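Long-range contacts in ketosynthase (Streptomyces sp. MSC090213JE08, PDB 6KXD), which probably catalyses the condensation of an acyl group carried on acyl-carrier protein with malonyl-ACP, releasing carbon dioxide, in a polyketide synthase: residues Gly64-His69 with Ala82-Arg87; Asp98-Arg103 with Leu156-Val161. All coordinates share one frame; numbering follows the deposited sequence.

Contact 1 (Gly64-His69 with Ala82-Arg87); sequences GRWIHH and AVAAAR
The guanidinium of Arg87 meets three residues of the loop: His68 sets CD2 over one of its faces, while the carbonyl of Trp66 and ND1 of His69 lie at its edge. The His68 ring stands almost upright on the group, the two planes 81° apart, and its CD2 is 3.8 Å from Arg87 NE. Trp66 carries Arg65 CB over one face of its indole, near the rim, and sets its own CB against the helix, 3.5 Å from Ala84 CB. The small alanine lets the loop backbone settle close to the helix, with CA of Trp66 4.9 Å from CA of Ala84. Beside it, the Ile67 and Val83 side chains cross at about a right angle, CG1 to CG1 3.8 Å, a meeting of branched aliphatic chains that suits this buried part of the contact. Arg87 supplies the polar tie. Its CG points opposite the backbone N, and bends at chi2 and chi3 (73° and 69°) fold the chain back so that NE donates to Trp66 O at 3.0 Å, almost in the guanidinium plane. A long, flexible arginine can thus bond a loop carbonyl with NE and still offer its terminal nitrogens to acids: NH1 forms a salt bridge with Glu97 and NH2 one with Glu155, whose carboxylate also accepts hydrogen bonds from the backbone N-H groups of His68 and His69. A leucine at Arg87 would probably leave the Trp66 carbonyl without its donor and both glutamates without their positive mate. The loop following strand 54-55 is thereby fastened to helix 77-93; Val83 also packs on Val151 of helix 147-156, and Ala85, pointing away from the loop, rests on Ala235 and Ile237 of strand 234-242.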
ATOM      1  N   GLY A  64       4.229 -25.845  -2.505  1.00 57.66           N
ATOM      2  CA  GLY A  64       5.290 -26.664  -1.969  1.00 53.10           C
ATOM      3  C   GLY A  64       6.604 -26.505  -2.715  1.00 54.75           C
ATOM      4  O   GLY A  64       7.674 -26.777  -2.169  1.00 57.30           O
ATOM      5  N   ARG A  65       6.563 -26.109  -3.984  1.00 56.20           N
ATOM      6  CA  ARG A  65       7.812 -25.881  -4.703  1.00 57.01           C
ATOM      7  C   ARG A  65       8.605 -24.746  -4.038  1.00 57.08           C
ATOM      8  O   ARG A  65       9.825 -24.737  -4.100  1.00 61.74           O
ATOM      9  CB  ARG A  65       7.560 -25.603  -6.189  1.00 65.82           C
ATOM     10  CG  ARG A  65       7.373 -26.853  -7.038  1.00 74.35           C
ATOM     11  CD  ARG A  65       7.325 -26.620  -8.546  1.00 80.95           C
ATOM     12  NE  ARG A  65       8.464 -25.921  -9.157  1.00 91.71           N
ATOM     13  CZ  ARG A  65       9.750 -26.304  -9.126  1.00 91.82           C
ATOM     14  NH1 ARG A  65      10.248 -26.965  -8.095  1.00 78.43           N
ATOM     15  NH2 ARG A  65      10.551 -25.996 -10.135  1.00 88.50           N
ATOM     16  N   TRP A  66       7.914 -23.810  -3.373  1.00 54.60           N
ATOM     17  CA  TRP A  66       8.484 -22.505  -3.040  1.00 55.77           C
ATOM     18  C   TRP A  66       8.459 -22.226  -1.539  1.00 46.00           C
ATOM     19  O   TRP A  66       9.368 -21.543  -1.007  1.00 52.96           O
ATOM     20  CB  TRP A  66       7.687 -21.429  -3.777  1.00 54.71           C
ATOM     21  CG  TRP A  66       7.280 -21.855  -5.157  1.00 58.30           C
ATOM     22  CD1 TRP A  66       6.037 -22.218  -5.594  1.00 55.44           C
ATOM     23  CD2 TRP A  66       8.152 -21.969  -6.282  1.00 58.71           C
ATOM     24  NE1 TRP A  66       6.065 -22.521  -6.929  1.00 57.15           N
ATOM     25  CE2 TRP A  66       7.357 -22.408  -7.369  1.00 67.13           C
ATOM     26  CE3 TRP A  66       9.521 -21.753  -6.469  1.00 63.44           C
ATOM     27  CZ2 TRP A  66       7.897 -22.607  -8.636  1.00 61.83           C
ATOM     28  CZ3 TRP A  66      10.056 -21.980  -7.717  1.00 60.84           C
ATOM     29  CH2 TRP A  66       9.254 -22.401  -8.779  1.00 67.84           C
ATOM     30  N   ILE A  67       7.384 -22.686  -0.894  1.00 41.24           N
ATOM     31  CA  ILE A  67       7.057 -22.309   0.459  1.00 43.46           C
ATOM     32  C   ILE A  67       7.409 -23.469   1.384  1.00 49.58           C
ATOM     33  O   ILE A  67       6.920 -24.588   1.204  1.00 44.82           O
ATOM     34  CB  ILE A  67       5.587 -21.909   0.595  1.00 42.33           C
ATOM     35  CG1 ILE A  67       5.269 -20.774  -0.379  1.00 46.57           C
ATOM     36  CG2 ILE A  67       5.271 -21.502   2.019  1.00 42.02           C
ATOM     37  CD1 ILE A  67       3.822 -20.420  -0.429  1.00 44.06           C
ATOM     38  N   HIS A  68       8.264 -23.152   2.357  1.00 41.04           N
ATOM     39  CA  HIS A  68       8.878 -24.177   3.209  1.00 44.66           C
ATOM     40  C   HIS A  68       8.521 -23.987   4.675  1.00 45.24           C
ATOM     41  O   HIS A  68       8.408 -25.005   5.430  1.00 44.41           O
ATOM     42  CB  HIS A  68      10.396 -24.148   3.010  1.00 49.76           C
ATOM     43  CG  HIS A  68      10.823 -24.610   1.668  1.00 54.26           C
ATOM     44  ND1 HIS A  68      10.946 -25.956   1.361  1.00 60.34           N
ATOM     45  CD2 HIS A  68      11.191 -23.923   0.570  1.00 54.63           C
ATOM     46  CE1 HIS A  68      11.324 -26.074   0.111  1.00 63.39           C
ATOM     47  NE2 HIS A  68      11.478 -24.845  -0.392  1.00 61.31           N
ATOM     48  N   HIS A  69       8.417 -22.718   5.113  1.00 40.80           N
ATOM     49  CA  HIS A  69       8.438 -22.370   6.507  1.00 41.56           C
ATOM     50  C   HIS A  69       7.082 -21.902   6.988  1.00 42.25           C
ATOM     51  O   HIS A  69       6.730 -22.183   8.056  1.00 42.17           O
ATOM     52  CB  HIS A  69       9.466 -21.279   6.804  1.00 45.58           C
ATOM     53  CG  HIS A  69      10.838 -21.747   6.550  1.00 47.93           C
ATOM     54  ND1 HIS A  69      11.759 -21.025   5.816  1.00 48.80           N
ATOM     55  CD2 HIS A  69      11.439 -22.894   6.928  1.00 51.77           C
ATOM     56  CE1 HIS A  69      12.885 -21.702   5.779  1.00 50.75           C
ATOM     57  NE2 HIS A  69      12.704 -22.862   6.426  1.00 47.00           N
ATOM     58  N   ALA A  82       2.937 -14.276  -3.409  1.00 41.04           N
ATOM     59  CA  ALA A  82       3.935 -13.297  -3.088  1.00 37.36           C
ATOM     60  C   ALA A  82       5.199 -14.017  -2.586  1.00 39.13           C
ATOM     61  O   ALA A  82       6.335 -13.748  -3.033  1.00 42.16           O
ATOM     62  CB  ALA A  82       3.407 -12.377  -2.035  1.00 37.78           C
ATOM     63  N   VAL A  83       4.940 -14.959  -1.684  1.00 39.17           N
ATOM     64  CA  VAL A  83       6.018 -15.705  -1.002  1.00 37.73           C
ATOM     65  C   VAL A  83       6.747 -16.563  -2.049  1.00 41.96           C
ATOM     66  O   VAL A  83       7.985 -16.565  -2.094  1.00 42.17           O
ATOM     67  CB  VAL A  83       5.463 -16.550   0.162  1.00 40.80           C
ATOM     68  CG1 VAL A  83       6.540 -17.437   0.771  1.00 46.34           C
ATOM     69  CG2 VAL A  83       4.862 -15.710   1.273  1.00 40.75           C
ATOM     70  N   ALA A  84       5.988 -17.273  -2.899  1.00 43.68           N
ATOM     71  CA  ALA A  84       6.601 -18.082  -3.958  1.00 45.67           C
ATOM     72  C   ALA A  84       7.480 -17.222  -4.879  1.00 48.64           C
ATOM     73  O   ALA A  84       8.613 -17.573  -5.135  1.00 43.66           O
ATOM     74  CB  ALA A  84       5.530 -18.857  -4.694  1.00 46.77           C
ATOM     75  N   ALA A  85       6.973 -16.077  -5.389  1.00 40.47           N
ATOM     76  CA  ALA A  85       7.736 -15.249  -6.231  1.00 44.59           C
ATOM     77  C   ALA A  85       8.961 -14.699  -5.493  1.00 41.01           C
ATOM     78  O   ALA A  85      10.016 -14.493  -6.115  1.00 45.22           O
ATOM     79  CB  ALA A  85       6.885 -14.120  -6.780  1.00 44.98           C
ATOM     80  N   ALA A  86       8.812 -14.384  -4.204  1.00 43.18           N
ATOM     81  CA  ALA A  86       9.912 -13.878  -3.437  1.00 39.61           C
ATOM     82  C   ALA A  86      11.021 -14.939  -3.366  1.00 43.52           C
ATOM     83  O   ALA A  86      12.178 -14.600  -3.586  1.00 42.67           O
ATOM     84  CB  ALA A  86       9.462 -13.499  -2.058  1.00 42.90           C
ATOM     85  N   ARG A  87      10.634 -16.172  -3.031  1.00 44.68           N
ATOM     86  CA  ARG A  87      11.575 -17.333  -3.008  1.00 45.34           C
ATOM     87  C   ARG A  87      12.302 -17.360  -4.351  1.00 46.08           C
ATOM     88  O   ARG A  87      13.496 -17.256  -4.409  1.00 51.02           O
ATOM     89  CB  ARG A  87      10.815 -18.612  -2.647  1.00 47.53           C
ATOM     90  CG  ARG A  87      11.605 -19.903  -2.830  1.00 56.36           C
ATOM     91  CD  ARG A  87      12.651 -20.073  -1.761  1.00 53.64           C
ATOM     92  NE  ARG A  87      12.066 -20.326  -0.445  1.00 57.11           N
ATOM     93  CZ  ARG A  87      12.769 -20.245   0.675  1.00 56.80           C
ATOM     94  NH1 ARG A  87      14.066 -19.993   0.610  1.00 54.69           N
ATOM     95  NH2 ARG A  87      12.180 -20.355   1.849  1.00 46.11           N
TER

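Contact 2 (Asp98-Arg103 with Leu156-Val161); sequences DDLGER and LRMPNV
The first torsion of Met158 (chi1 -62°) and an extended chi2 bring its CG and SD up to Leu100 CB, each at 3.7 Å, and the bend at chi3 (70°) then puts the methyl CE 4.0 Å from Leu100 CD2. Leu100 points CB at the other segment and meets the thioether with it. An unbranched, pliable methionine suits this place because it can follow the contour of a leucine set obliquely to it. Leu100 CD1 reaches on to Leu156 CB at 4.3 Å, and Leu100 also packs on Val90 and Ile191. At Gly101 the backbones come close, its CA 3.7 Å from the carbonyl O of Arg157. Arg157, just past helix 147-156, takes a positive phi (61°) that closes the helix in a Schellman motif and lets the chain turn toward strand 161-166. That strand lies parallel beside strand 105-110 in the central sheet of the thiolase-like fold, so the contact joins the two approaches to neighbouring strands. Here the backbones are bridged by a water that accepts from Asn160 N at 2.9 Å, donates to Arg103 O at 3.1 Å, and gives a weak bond to Gly101 O. Asn160 is the centre of an inverse gamma turn, closed by a weak bond from Val161 N to Pro159 O. The two arginines direct their charged ends elsewhere: Arg103 forms a salt bridge with Glu241, and Arg157 one with Asp262 of the partner subunit, whose Arg258 packs against Pro159.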
ATOM      1  N   ASP A  98      20.424 -17.344   4.391  1.00 78.06           N
ATOM      2  CA  ASP A  98      21.600 -17.016   5.201  1.00 71.30           C
ATOM      3  C   ASP A  98      22.078 -15.595   4.875  1.00 69.14           C
ATOM      4  O   ASP A  98      22.338 -14.811   5.786  1.00 65.56           O
ATOM      5  CB  ASP A  98      22.720 -18.042   5.011  1.00 78.03           C
ATOM      6  CG  ASP A  98      22.372 -19.452   5.455  1.00 82.61           C
ATOM      7  OD1 ASP A  98      21.534 -19.595   6.372  1.00 82.63           O
ATOM      8  OD2 ASP A  98      22.953 -20.403   4.880  1.00 81.77           O
ATOM      9  N   ASP A  99      22.154 -15.261   3.577  1.00 66.11           N
ATOM     10  CA  ASP A  99      22.615 -13.930   3.079  1.00 74.49           C
ATOM     11  C   ASP A  99      21.602 -12.831   3.459  1.00 69.33           C
ATOM     12  O   ASP A  99      21.950 -11.651   3.586  1.00 74.78           O
ATOM     13  CB  ASP A  99      22.788 -13.931   1.554  1.00 70.04           C
ATOM     14  CG  ASP A  99      23.498 -15.151   0.971  1.00 78.53           C
ATOM     15  OD1 ASP A  99      23.930 -16.043   1.752  1.00 66.34           O
ATOM     16  OD2 ASP A  99      23.598 -15.217  -0.268  1.00 74.21           O
ATOM     17  N   LEU A 100      20.329 -13.229   3.583  1.00 62.34           N
ATOM     18  CA  LEU A 100      19.225 -12.311   3.759  1.00 58.44           C
ATOM     19  C   LEU A 100      19.035 -11.976   5.242  1.00 55.43           C
ATOM     20  O   LEU A 100      18.693 -10.839   5.566  1.00 69.58           O
ATOM     21  CB  LEU A 100      17.959 -12.949   3.177  1.00 58.82           C
ATOM     22  CG  LEU A 100      17.954 -13.128   1.662  1.00 56.69           C
ATOM     23  CD1 LEU A 100      16.898 -14.136   1.236  1.00 55.09           C
ATOM     24  CD2 LEU A 100      17.761 -11.810   0.943  1.00 56.12           C
ATOM     25  N   GLY A 101      19.187 -12.985   6.113  1.00 54.85           N
ATOM     26  CA  GLY A 101      18.998 -12.831   7.571  1.00 57.17           C
ATOM     27  C   GLY A 101      19.887 -11.725   8.123  1.00 66.38           C
ATOM     28  O   GLY A 101      19.540 -11.081   9.115  1.00 62.95           O
ATOM     29  N   GLU A 102      21.020 -11.513   7.433  1.00 70.61           N
ATOM     30  CA  GLU A 102      22.110 -10.621   7.820  1.00 85.82           C
ATOM     31  C   GLU A 102      21.817  -9.180   7.388  1.00 87.78           C
ATOM     32  O   GLU A 102      22.453  -8.252   7.888  1.00 94.11           O
ATOM     33  CB  GLU A 102      23.434 -11.053   7.167  1.00 94.73           C
ATOM     34  CG  GLU A 102      24.247 -12.057   7.971  1.00 97.45           C
ATOM     35  CD  GLU A 102      24.333 -11.758   9.458  1.00104.14           C
ATOM     36  OE1 GLU A 102      23.394 -12.143  10.189  1.00 97.32           O
ATOM     37  OE2 GLU A 102      25.321 -11.124   9.875  1.00106.96           O
ATOM     38  N   ARG A 103      20.883  -9.002   6.449  1.00 74.82           N
ATOM     39  CA  ARG A 103      20.720  -7.729   5.789  1.00 72.10           C
ATOM     40  C   ARG A 103      19.472  -7.010   6.311  1.00 57.80           C
ATOM     41  O   ARG A 103      18.408  -7.604   6.515  1.00 62.14           O
ATOM     42  CB  ARG A 103      20.698  -7.926   4.271  1.00 75.09           C
ATOM     43  CG  ARG A 103      21.986  -7.480   3.598  1.00 75.28           C
ATOM     44  CD  ARG A 103      22.456  -8.415   2.503  1.00 75.36           C
ATOM     45  NE  ARG A 103      22.863  -7.579   1.393  1.00 82.55           N
ATOM     46  CZ  ARG A 103      22.714  -7.901   0.119  1.00 85.47           C
ATOM     47  NH1 ARG A 103      22.740  -9.170  -0.248  1.00 92.13           N
ATOM     48  NH2 ARG A 103      22.517  -6.950  -0.778  1.00 73.45           N
ATOM     49  N   LEU A 156      11.500 -16.125   4.414  1.00 40.32           N
ATOM     50  CA  LEU A 156      12.898 -16.001   4.097  1.00 40.07           C
ATOM     51  C   LEU A 156      13.756 -15.794   5.357  1.00 41.93           C
ATOM     52  O   LEU A 156      14.993 -15.651   5.224  1.00 48.08           O
ATOM     53  CB  LEU A 156      13.091 -14.892   3.070  1.00 39.82           C
ATOM     54  CG  LEU A 156      12.362 -15.161   1.756  1.00 41.42           C
ATOM     55  CD1 LEU A 156      12.566 -14.016   0.796  1.00 46.35           C
ATOM     56  CD2 LEU A 156      12.816 -16.476   1.160  1.00 44.92           C
ATOM     57  N   ARG A 157      13.114 -15.783   6.530  1.00 40.70           N
ATOM     58  CA  ARG A 157      13.765 -15.679   7.829  1.00 44.52           C
ATOM     59  C   ARG A 157      14.531 -14.364   7.943  1.00 49.87           C
ATOM     60  O   ARG A 157      15.687 -14.335   8.341  1.00 47.98           O
ATOM     61  CB  ARG A 157      14.677 -16.898   8.018  1.00 46.26           C
ATOM     62  CG  ARG A 157      13.913 -18.213   8.003  1.00 52.04           C
ATOM     63  CD  ARG A 157      13.004 -18.349   9.198  1.00 57.17           C
ATOM     64  NE  ARG A 157      13.760 -18.300  10.439  1.00 62.37           N
ATOM     65  CZ  ARG A 157      13.233 -18.098  11.642  1.00 62.85           C
ATOM     66  NH1 ARG A 157      11.920 -17.968  11.782  1.00 56.23           N
ATOM     67  NH2 ARG A 157      14.032 -18.001  12.694  1.00 61.54           N
ATOM     68  N   MET A 158      13.850 -13.275   7.591  1.00 40.97           N
ATOM     69  CA  MET A 158      14.411 -11.964   7.587  1.00 43.06           C
ATOM     70  C   MET A 158      13.678 -11.106   8.606  1.00 47.12           C
ATOM     71  O   MET A 158      12.607 -10.563   8.324  1.00 45.41           O
ATOM     72  CB  MET A 158      14.261 -11.330   6.217  1.00 42.86           C
ATOM     73  CG  MET A 158      14.979 -12.070   5.135  1.00 45.38           C
ATOM     74  SD  MET A 158      14.582 -11.483   3.480  1.00 51.01           S
ATOM     75  CE  MET A 158      15.397  -9.885   3.524  1.00 58.16           C
ATOM     76  N   PRO A 159      14.200 -10.953   9.837  1.00 43.96           N
ATOM     77  CA  PRO A 159      13.507 -10.164  10.852  1.00 44.24           C
ATOM     78  C   PRO A 159      13.752  -8.663  10.683  1.00 43.11           C
ATOM     79  O   PRO A 159      12.904  -7.863  11.105  1.00 44.16           O
ATOM     80  CB  PRO A 159      14.076 -10.671  12.180  1.00 50.68           C
ATOM     81  CG  PRO A 159      15.459 -11.184  11.810  1.00 48.96           C
ATOM     82  CD  PRO A 159      15.356 -11.696  10.389  1.00 48.06           C
ATOM     83  N   ASN A 160      14.885  -8.317  10.066  1.00 40.71           N
ATOM     84  CA  ASN A 160      15.374  -6.955   9.991  1.00 42.17           C
ATOM     85  C   ASN A 160      14.864  -6.309   8.702  1.00 41.24           C
ATOM     86  O   ASN A 160      15.624  -5.916   7.850  1.00 48.60           O
ATOM     87  CB  ASN A 160      16.901  -6.858  10.105  1.00 50.79           C
ATOM     88  CG  ASN A 160      17.333  -5.436  10.415  1.00 61.00           C
ATOM     89  OD1 ASN A 160      16.498  -4.606  10.809  1.00 60.19           O
ATOM     90  ND2 ASN A 160      18.613  -5.129  10.221  1.00 63.96           N
ATOM     91  N   VAL A 161      13.534  -6.252   8.594  1.00 40.78           N
ATOM     92  CA  VAL A 161      12.848  -5.880   7.412  1.00 41.68           C
ATOM     93  C   VAL A 161      11.817  -4.821   7.780  1.00 42.92           C
ATOM     94  O   VAL A 161      11.128  -4.956   8.790  1.00 45.67           O
ATOM     95  CB  VAL A 161      12.188  -7.156   6.858  1.00 46.24           C
ATOM     96  CG1 VAL A 161      10.961  -6.889   6.012  1.00 51.77           C
ATOM     97  CG2 VAL A 161      13.243  -7.958   6.114  1.00 48.05           C
TER
HETATM   98  O   HOH W   1      16.746  -9.555   8.224  1.00 53.96           O

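Overall arrangement
Contacts 1 and 2 follow one another along the chain and lie on the same side of its centre, about 18 and 24 Å from it, with their own centres about 15 Å apart. Helix 97-101 is the next helix after 77-93, and the end of helix 147-156 joins both neighbourhoods. There Leu156 of contact 2 packs on contact 1, its CD2 3.8 Å from Arg87 NH1 and its CD1 4.2 Å from Ala86 CB, so the leucine that touches Leu100 also borders the arginine holding the loop. Contact 1 touches no other subunit, whereas contact 2 reaches the dimer interface. Both belong to the N-terminal ketoacyl synthase region.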